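Local structure of uncharacterized protein (Psychrobacter arcticus, 2PN2) at residues A[86-91]-A[125-130]; A[44-49]-A[62-67]. The protein is of unknown function but belongs to the OsmC family and probably takes part in the osmotic-stress and detoxification response, perhaps by reducing peroxides as better-studied relatives do. All blocks are in the same frame, centred on the assembly; numbering follows the deposited sequence.

Contact 1: A[86-91]-A[125-130]; sequences IDIAGT and KIFYNT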
loop_
_atom_site.group_PDB
_atom_site.type_symbol
_atom_site.label_atom_id
_atom_site.label_comp_id
_atom_site.label_asym_id
_atom_site.label_seq_id
_atom_site.Cartn_x
_atom_site.Cartn_y
_atom_site.Cartn_z
ATOM N N ILE A 86 -16.192 8.811 -20.673
ATOM C CA ILE A 86 -16.184 9.971 -19.780
ATOM C C ILE A 86 -14.715 10.230 -19.411
ATOM O O ILE A 86 -14.068 9.351 -18.821
ATOM C CB ILE A 86 -16.989 9.691 -18.473
ATOM C CG1 ILE A 86 -18.455 9.333 -18.782
ATOM C CG2 ILE A 86 -16.938 10.897 -17.524
ATOM C CD1 ILE A 86 -19.218 8.822 -17.551
ATOM N N ASP A 87 -14.193 11.405 -19.781
ATOM C CA ASP A 87 -12.823 11.810 -19.439
ATOM C C ASP A 87 -12.888 12.301 -17.997
ATOM O O ASP A 87 -13.591 13.277 -17.707
ATOM C CB ASP A 87 -12.298 12.925 -20.367
ATOM C CG ASP A 87 -10.800 13.228 -20.171
ATOM O OD1 ASP A 87 -10.223 12.936 -19.101
ATOM O OD2 ASP A 87 -10.184 13.778 -21.107
ATOM N N ILE A 88 -12.167 11.611 -17.113
ATOM C CA ILE A 88 -12.101 11.975 -15.698
ATOM C C ILE A 88 -10.699 12.421 -15.263
ATOM O O ILE A 88 -10.422 12.454 -14.071
ATOM C CB ILE A 88 -12.685 10.846 -14.759
ATOM C CG1 ILE A 88 -11.948 9.516 -14.926
ATOM C CG2 ILE A 88 -14.161 10.673 -15.038
ATOM C CD1 ILE A 88 -12.077 8.595 -13.717
ATOM N N ALA A 89 -9.829 12.813 -16.209
ATOM C CA ALA A 89 -8.467 13.290 -15.868
ATOM C C ALA A 89 -8.581 14.502 -14.937
ATOM O O ALA A 89 -9.496 15.323 -15.074
ATOM C CB ALA A 89 -7.645 13.632 -17.131
ATOM N N GLY A 90 -7.702 14.571 -13.941
ATOM C CA GLY A 90 -7.746 15.651 -12.954
ATOM C C GLY A 90 -8.625 15.354 -11.745
ATOM O O GLY A 90 -8.652 16.159 -10.800
ATOM N N THR A 91 -9.340 14.218 -11.756
ATOM C CA THR A 91 -10.109 13.763 -10.599
ATOM C C THR A 91 -9.107 13.570 -9.455
ATOM O O THR A 91 -7.967 13.155 -9.691
ATOM C CB THR A 91 -10.877 12.436 -10.892
ATOM O OG1 THR A 91 -11.883 12.686 -11.881
ATOM C CG2 THR A 91 -11.572 11.885 -9.608
ATOM N N LYS A 125 -23.214 6.832 -8.800
ATOM C CA LYS A 125 -23.549 5.551 -8.178
ATOM C C LYS A 125 -22.760 4.394 -8.784
ATOM O O LYS A 125 -22.293 3.540 -8.038
ATOM C CB LYS A 125 -25.063 5.285 -8.244
ATOM C CG LYS A 125 -25.498 3.980 -7.588
ATOM N N ILE A 126 -22.610 4.375 -10.113
ATOM C CA ILE A 126 -21.778 3.362 -10.803
ATOM C C ILE A 126 -20.346 3.475 -10.276
ATOM O O ILE A 126 -19.766 2.474 -9.804
ATOM C CB ILE A 126 -21.844 3.495 -12.357
ATOM C CG1 ILE A 126 -23.227 3.045 -12.854
ATOM C CG2 ILE A 126 -20.745 2.636 -13.045
ATOM C CD1 ILE A 126 -23.613 3.477 -14.338
ATOM N N PHE A 127 -19.803 4.697 -10.299
ATOM C CA PHE A 127 -18.433 4.929 -9.814
ATOM C C PHE A 127 -18.267 4.626 -8.338
ATOM O O PHE A 127 -17.241 4.070 -7.929
ATOM C CB PHE A 127 -17.934 6.356 -10.089
ATOM C CG PHE A 127 -17.824 6.729 -11.543
ATOM C CD1 PHE A 127 -17.658 5.779 -12.569
ATOM C CD2 PHE A 127 -17.732 8.079 -11.877
ATOM C CE1 PHE A 127 -17.501 6.178 -13.897
ATOM C CE2 PHE A 127 -17.570 8.488 -13.197
ATOM C CZ PHE A 127 -17.465 7.537 -14.215
ATOM N N TYR A 128 -19.273 4.972 -7.541
ATOM C CA TYR A 128 -19.240 4.653 -6.116
ATOM C C TYR A 128 -19.152 3.138 -5.891
ATOM O O TYR A 128 -18.257 2.647 -5.187
ATOM C CB TYR A 128 -20.487 5.196 -5.425
ATOM C CG TYR A 128 -20.499 4.942 -3.948
ATOM C CD1 TYR A 128 -19.746 5.732 -3.095
ATOM C CD2 TYR A 128 -21.251 3.893 -3.397
ATOM C CE1 TYR A 128 -19.738 5.493 -1.713
ATOM C CE2 TYR A 128 -21.256 3.651 -2.005
ATOM C CZ TYR A 128 -20.493 4.461 -1.175
ATOM O OH TYR A 128 -20.475 4.250 0.198
ATOM N N ASN A 129 -20.090 2.425 -6.503
ATOM C CA ASN A 129 -20.170 0.966 -6.384
ATOM C C ASN A 129 -18.959 0.234 -6.947
ATOM O O ASN A 129 -18.485 -0.712 -6.317
ATOM C CB ASN A 129 -21.447 0.427 -7.035
ATOM C CG ASN A 129 -22.731 0.924 -6.345
ATOM O OD1 ASN A 129 -22.723 1.323 -5.187
ATOM N ND2 ASN A 129 -23.838 0.881 -7.073
ATOM N N THR A 130 -18.460 0.676 -8.109
ATOM C CA THR A 130 -17.262 0.071 -8.721
ATOM C C THR A 130 -16.048 0.240 -7.802
ATOM O O THR A 130 -15.290 -0.705 -7.619
ATOM C CB THR A 130 -16.934 0.639 -10.121
ATOM O OG1 THR A 130 -18.120 0.696 -10.913
ATOM C CG2 THR A 130 -15.931 -0.244 -10.828
#
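Phe127 reaches out from helix 125-130 toward the loop 86-91, and two isoleucines of that loop meet its ring. CD1 of Ile86 comes to 4.0 Å from Phe127 CZ, the far corner of the ring, while CG2 of Ile88 lies 4.4 Å from Phe127 CE2, the next carbon round. Both methyls approach the ring obliquely. With CG of Phe127 anti to its carbonyl carbon (chi1 -63°), the ring projects from the helix toward the loop, and side chains alone span the distance between the backbones: the nearest CA atoms, of Ile88 and Phe127, are 11.2 Å apart. A long aromatic side chain suits such spacing, and branched isoleucines offer methyls to meet it. The packed part is thus small and wholly apolar, with Ile88 and Phe127 buried and Ile86 partly exposed.

The solvent side is looser: Asp87 and Gly90 are exposed, whereas Thr91 is buried. Asp87 turns its carboxylate back on its own backbone: OD1 accepts from Ala89 N at 2.9 Å, nearly straight at 166°, forming an Asx turn. A type II beta turn from Ile88 to Thr91 overlaps it, and Gly90, at phi 89°, takes a conformation that a side chain would crowd against the preceding carbonyl. Two donors of Thr91 grip Ile88 O, the backbone N and, at 2.6 Å, OG1. These local bonds probably hold the backbone on both sides of Ile88 in place.

In the fold, this loop joins helix 61-83 to strand 92-100. Ile77 of that long helix touches both Ile88 and Phe127, while Phe115 and Leu119, which precede helix 121-132, also pack on Phe127. Gly90 and Thr91 make backbone hydrogen bonds to the second subunit, whose Tyr27 lies against Ile88 and Thr91, so the hydrophobic cluster extends from the two helices to the dimer interface.

Contact 2: A[44-49]-A[62-67]; sequences IITDAP and TDLLAT. With SO4 (sulfate ion), chain D.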
loop_
_atom_site.group_PDB
_atom_site.type_symbol
_atom_site.label_atom_id
_atom_site.label_comp_id
_atom_site.label_asym_id
_atom_site.label_seq_id
_atom_site.Cartn_x
_atom_site.Cartn_y
_atom_site.Cartn_z
ATOM N N ILE A 44 9.881 3.680 -4.640
ATOM C CA ILE A 44 9.040 4.234 -3.564
ATOM C C ILE A 44 9.805 4.160 -2.240
ATOM O O ILE A 44 10.453 3.153 -1.968
ATOM C CB ILE A 44 7.716 3.448 -3.460
ATOM C CG1 ILE A 44 6.836 3.816 -4.656
ATOM C CG2 ILE A 44 6.979 3.729 -2.136
ATOM C CD1 ILE A 44 5.596 3.074 -4.737
ATOM N N ILE A 45 9.713 5.206 -1.426
ATOM C CA ILE A 45 10.389 5.291 -0.141
ATOM C C ILE A 45 9.347 5.304 0.961
ATOM O O ILE A 45 8.260 5.832 0.757
ATOM C CB ILE A 45 11.207 6.610 -0.024
ATOM C CG1 ILE A 45 12.215 6.780 -1.182
ATOM C CG2 ILE A 45 11.939 6.709 1.318
ATOM C CD1 ILE A 45 13.210 5.660 -1.332
ATOM N N THR A 46 9.668 4.684 2.093
ATOM C CA THR A 46 8.860 4.832 3.309
ATOM C C THR A 46 9.749 5.270 4.463
ATOM O O THR A 46 10.933 4.969 4.479
ATOM C CB THR A 46 8.071 3.558 3.740
ATOM O OG1 THR A 46 8.971 2.552 4.206
ATOM C CG2 THR A 46 7.179 3.024 2.610
ATOM N N ASP A 47 9.153 6.007 5.399
ATOM C CA ASP A 47 9.775 6.429 6.634
ATOM C C ASP A 47 8.773 6.213 7.752
ATOM O O ASP A 47 7.570 6.373 7.543
ATOM C CB ASP A 47 10.081 7.932 6.633
ATOM C CG ASP A 47 11.317 8.314 5.853
ATOM O OD1 ASP A 47 12.254 7.513 5.685
ATOM O OD2 ASP A 47 11.385 9.494 5.470
ATOM N N ALA A 48 9.277 5.880 8.933
ATOM C CA ALA A 48 8.446 5.824 10.137
ATOM C C ALA A 48 8.169 7.290 10.542
ATOM O O ALA A 48 8.986 8.179 10.249
ATOM C CB ALA A 48 9.150 5.098 11.254
ATOM N N PRO A 49 7.004 7.569 11.167
ATOM C CA PRO A 49 6.788 8.958 11.637
ATOM C C PRO A 49 7.797 9.403 12.714
ATOM O O PRO A 49 8.444 8.555 13.345
ATOM C CB PRO A 49 5.363 8.927 12.216
ATOM C CG PRO A 49 4.718 7.692 11.617
ATOM C CD PRO A 49 5.830 6.709 11.431
ATOM N N THR A 62 1.808 2.312 6.672
ATOM C CA THR A 62 0.309 2.350 6.729
ATOM C C THR A 62 -0.278 3.487 5.846
ATOM O O THR A 62 -1.365 3.301 5.242
ATOM C CB THR A 62 -0.255 2.399 8.167
ATOM O OG1 THR A 62 0.131 3.606 8.806
ATOM C CG2 THR A 62 0.268 1.227 8.966
ATOM N N ASP A 63 0.421 4.619 5.727
ATOM C CA ASP A 63 0.006 5.681 4.766
ATOM C C ASP A 63 -0.035 5.092 3.362
ATOM O O ASP A 63 -0.955 5.344 2.597
ATOM C CB ASP A 63 0.960 6.890 4.716
ATOM C CG ASP A 63 0.972 7.707 5.971
ATOM O OD1 ASP A 63 0.000 7.647 6.759
ATOM O OD2 ASP A 63 1.994 8.402 6.173
ATOM N N LEU A 64 0.973 4.285 3.044
ATOM C CA LEU A 64 1.063 3.639 1.732
ATOM C C LEU A 64 -0.137 2.710 1.488
ATOM O O LEU A 64 -0.726 2.730 0.402
ATOM C CB LEU A 64 2.403 2.895 1.623
ATOM C CG LEU A 64 3.017 2.644 0.262
ATOM C CD1 LEU A 64 3.273 3.987 -0.409
ATOM C CD2 LEU A 64 4.331 1.897 0.470
ATOM N N LEU A 65 -0.517 1.923 2.496
ATOM C CA LEU A 65 -1.685 1.042 2.386
ATOM C C LEU A 65 -2.958 1.863 2.160
ATOM O O LEU A 65 -3.762 1.530 1.302
ATOM C CB LEU A 65 -1.853 0.198 3.651
ATOM C CG LEU A 65 -2.932 -0.882 3.665
ATOM C CD1 LEU A 65 -2.524 -1.976 2.729
ATOM C CD2 LEU A 65 -3.140 -1.418 5.091
ATOM N N ALA A 66 -3.149 2.910 2.964
ATOM C CA ALA A 66 -4.366 3.790 2.846
ATOM C C ALA A 66 -4.428 4.388 1.447
ATOM O O ALA A 66 -5.467 4.322 0.775
ATOM C CB ALA A 66 -4.374 4.906 3.923
ATOM N N THR A 67 -3.288 4.896 0.979
ATOM C CA THR A 67 -3.200 5.487 -0.367
ATOM C C THR A 67 -3.443 4.490 -1.514
ATOM O O THR A 67 -4.054 4.855 -2.519
ATOM C CB THR A 67 -1.861 6.229 -0.549
ATOM O OG1 THR A 67 -1.679 7.100 0.570
ATOM C CG2 THR A 67 -1.838 7.026 -1.863
HETATM S S SO4 D . 2.780 3.430 10.546
HETATM O O1 SO4 D . 2.206 4.720 10.156
HETATM O O2 SO4 D . 3.206 2.673 9.362
HETATM O O3 SO4 D . 3.951 3.707 11.373
HETATM O O4 SO4 D . 1.805 2.665 11.317
#
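The first turns of the long helix 61-83 pack here against strand 42-47, an outermost strand, within this chain, of the N-terminal antiparallel sheet. Leu64 carries the contact with both methyls. Its CD2 meets Thr46 CG2 at 3.7 Å, the side chains crossing at about a right angle, and its CD1 lies 4.1 Å from CG2 of Ile44. Alternate strand residues thus face the helix, and a forked leucine spans the two. Threonine suits its place by having two unlike branches: with OG1 set between the backbone N and the carbonyl carbon (chi1 70°), the methyl goes to Leu64 and the hydroxyl hydrogen-bonds with Thr33 OG1 on the adjacent strand. The same core crosses the dimer, a hallmark of the OsmC fold, whose subunits intertwine: Leu64 also touches Ile44 of the second subunit, and Ile44 touches that subunit's Leu64.

At the helix's N-terminal end, a sulfate, probably from the crystallisation liquor, accepts from Thr62 twice. Thr62 N gives a hydrogen bond of 3.1 Å to sulfate O2, nearly straight at 165°, and Thr62 OG1 one of 2.7 Å to sulfate O1. The helix dipole would favour an anion there, and Ser60 and Arg104 add further bonds. Pro49 CD borders the sulfate 3.5 Å from O3.

How the contacts relate
Contact 2 comes first in the sequence; both of its segments precede those of contact 1, and the long helix 61-83 connects the two. Its N-terminal turns belong to contact 2; the loop that follows its far end supplies 86-91 for contact 1, where Ile77 of the helix also packs. Their centres lie 25 Å apart on opposite sides of the chain's centre, with nearest atoms about 12 Å apart, so they do not touch. Contact 2 joins the helix to the N-terminal sheet, whereas contact 1 sets the loop leading into strand 92-100 of the mixed sheet against helix 121-132. Both reach the second subunit, so dimer contacts occur towards both ends of the same helix.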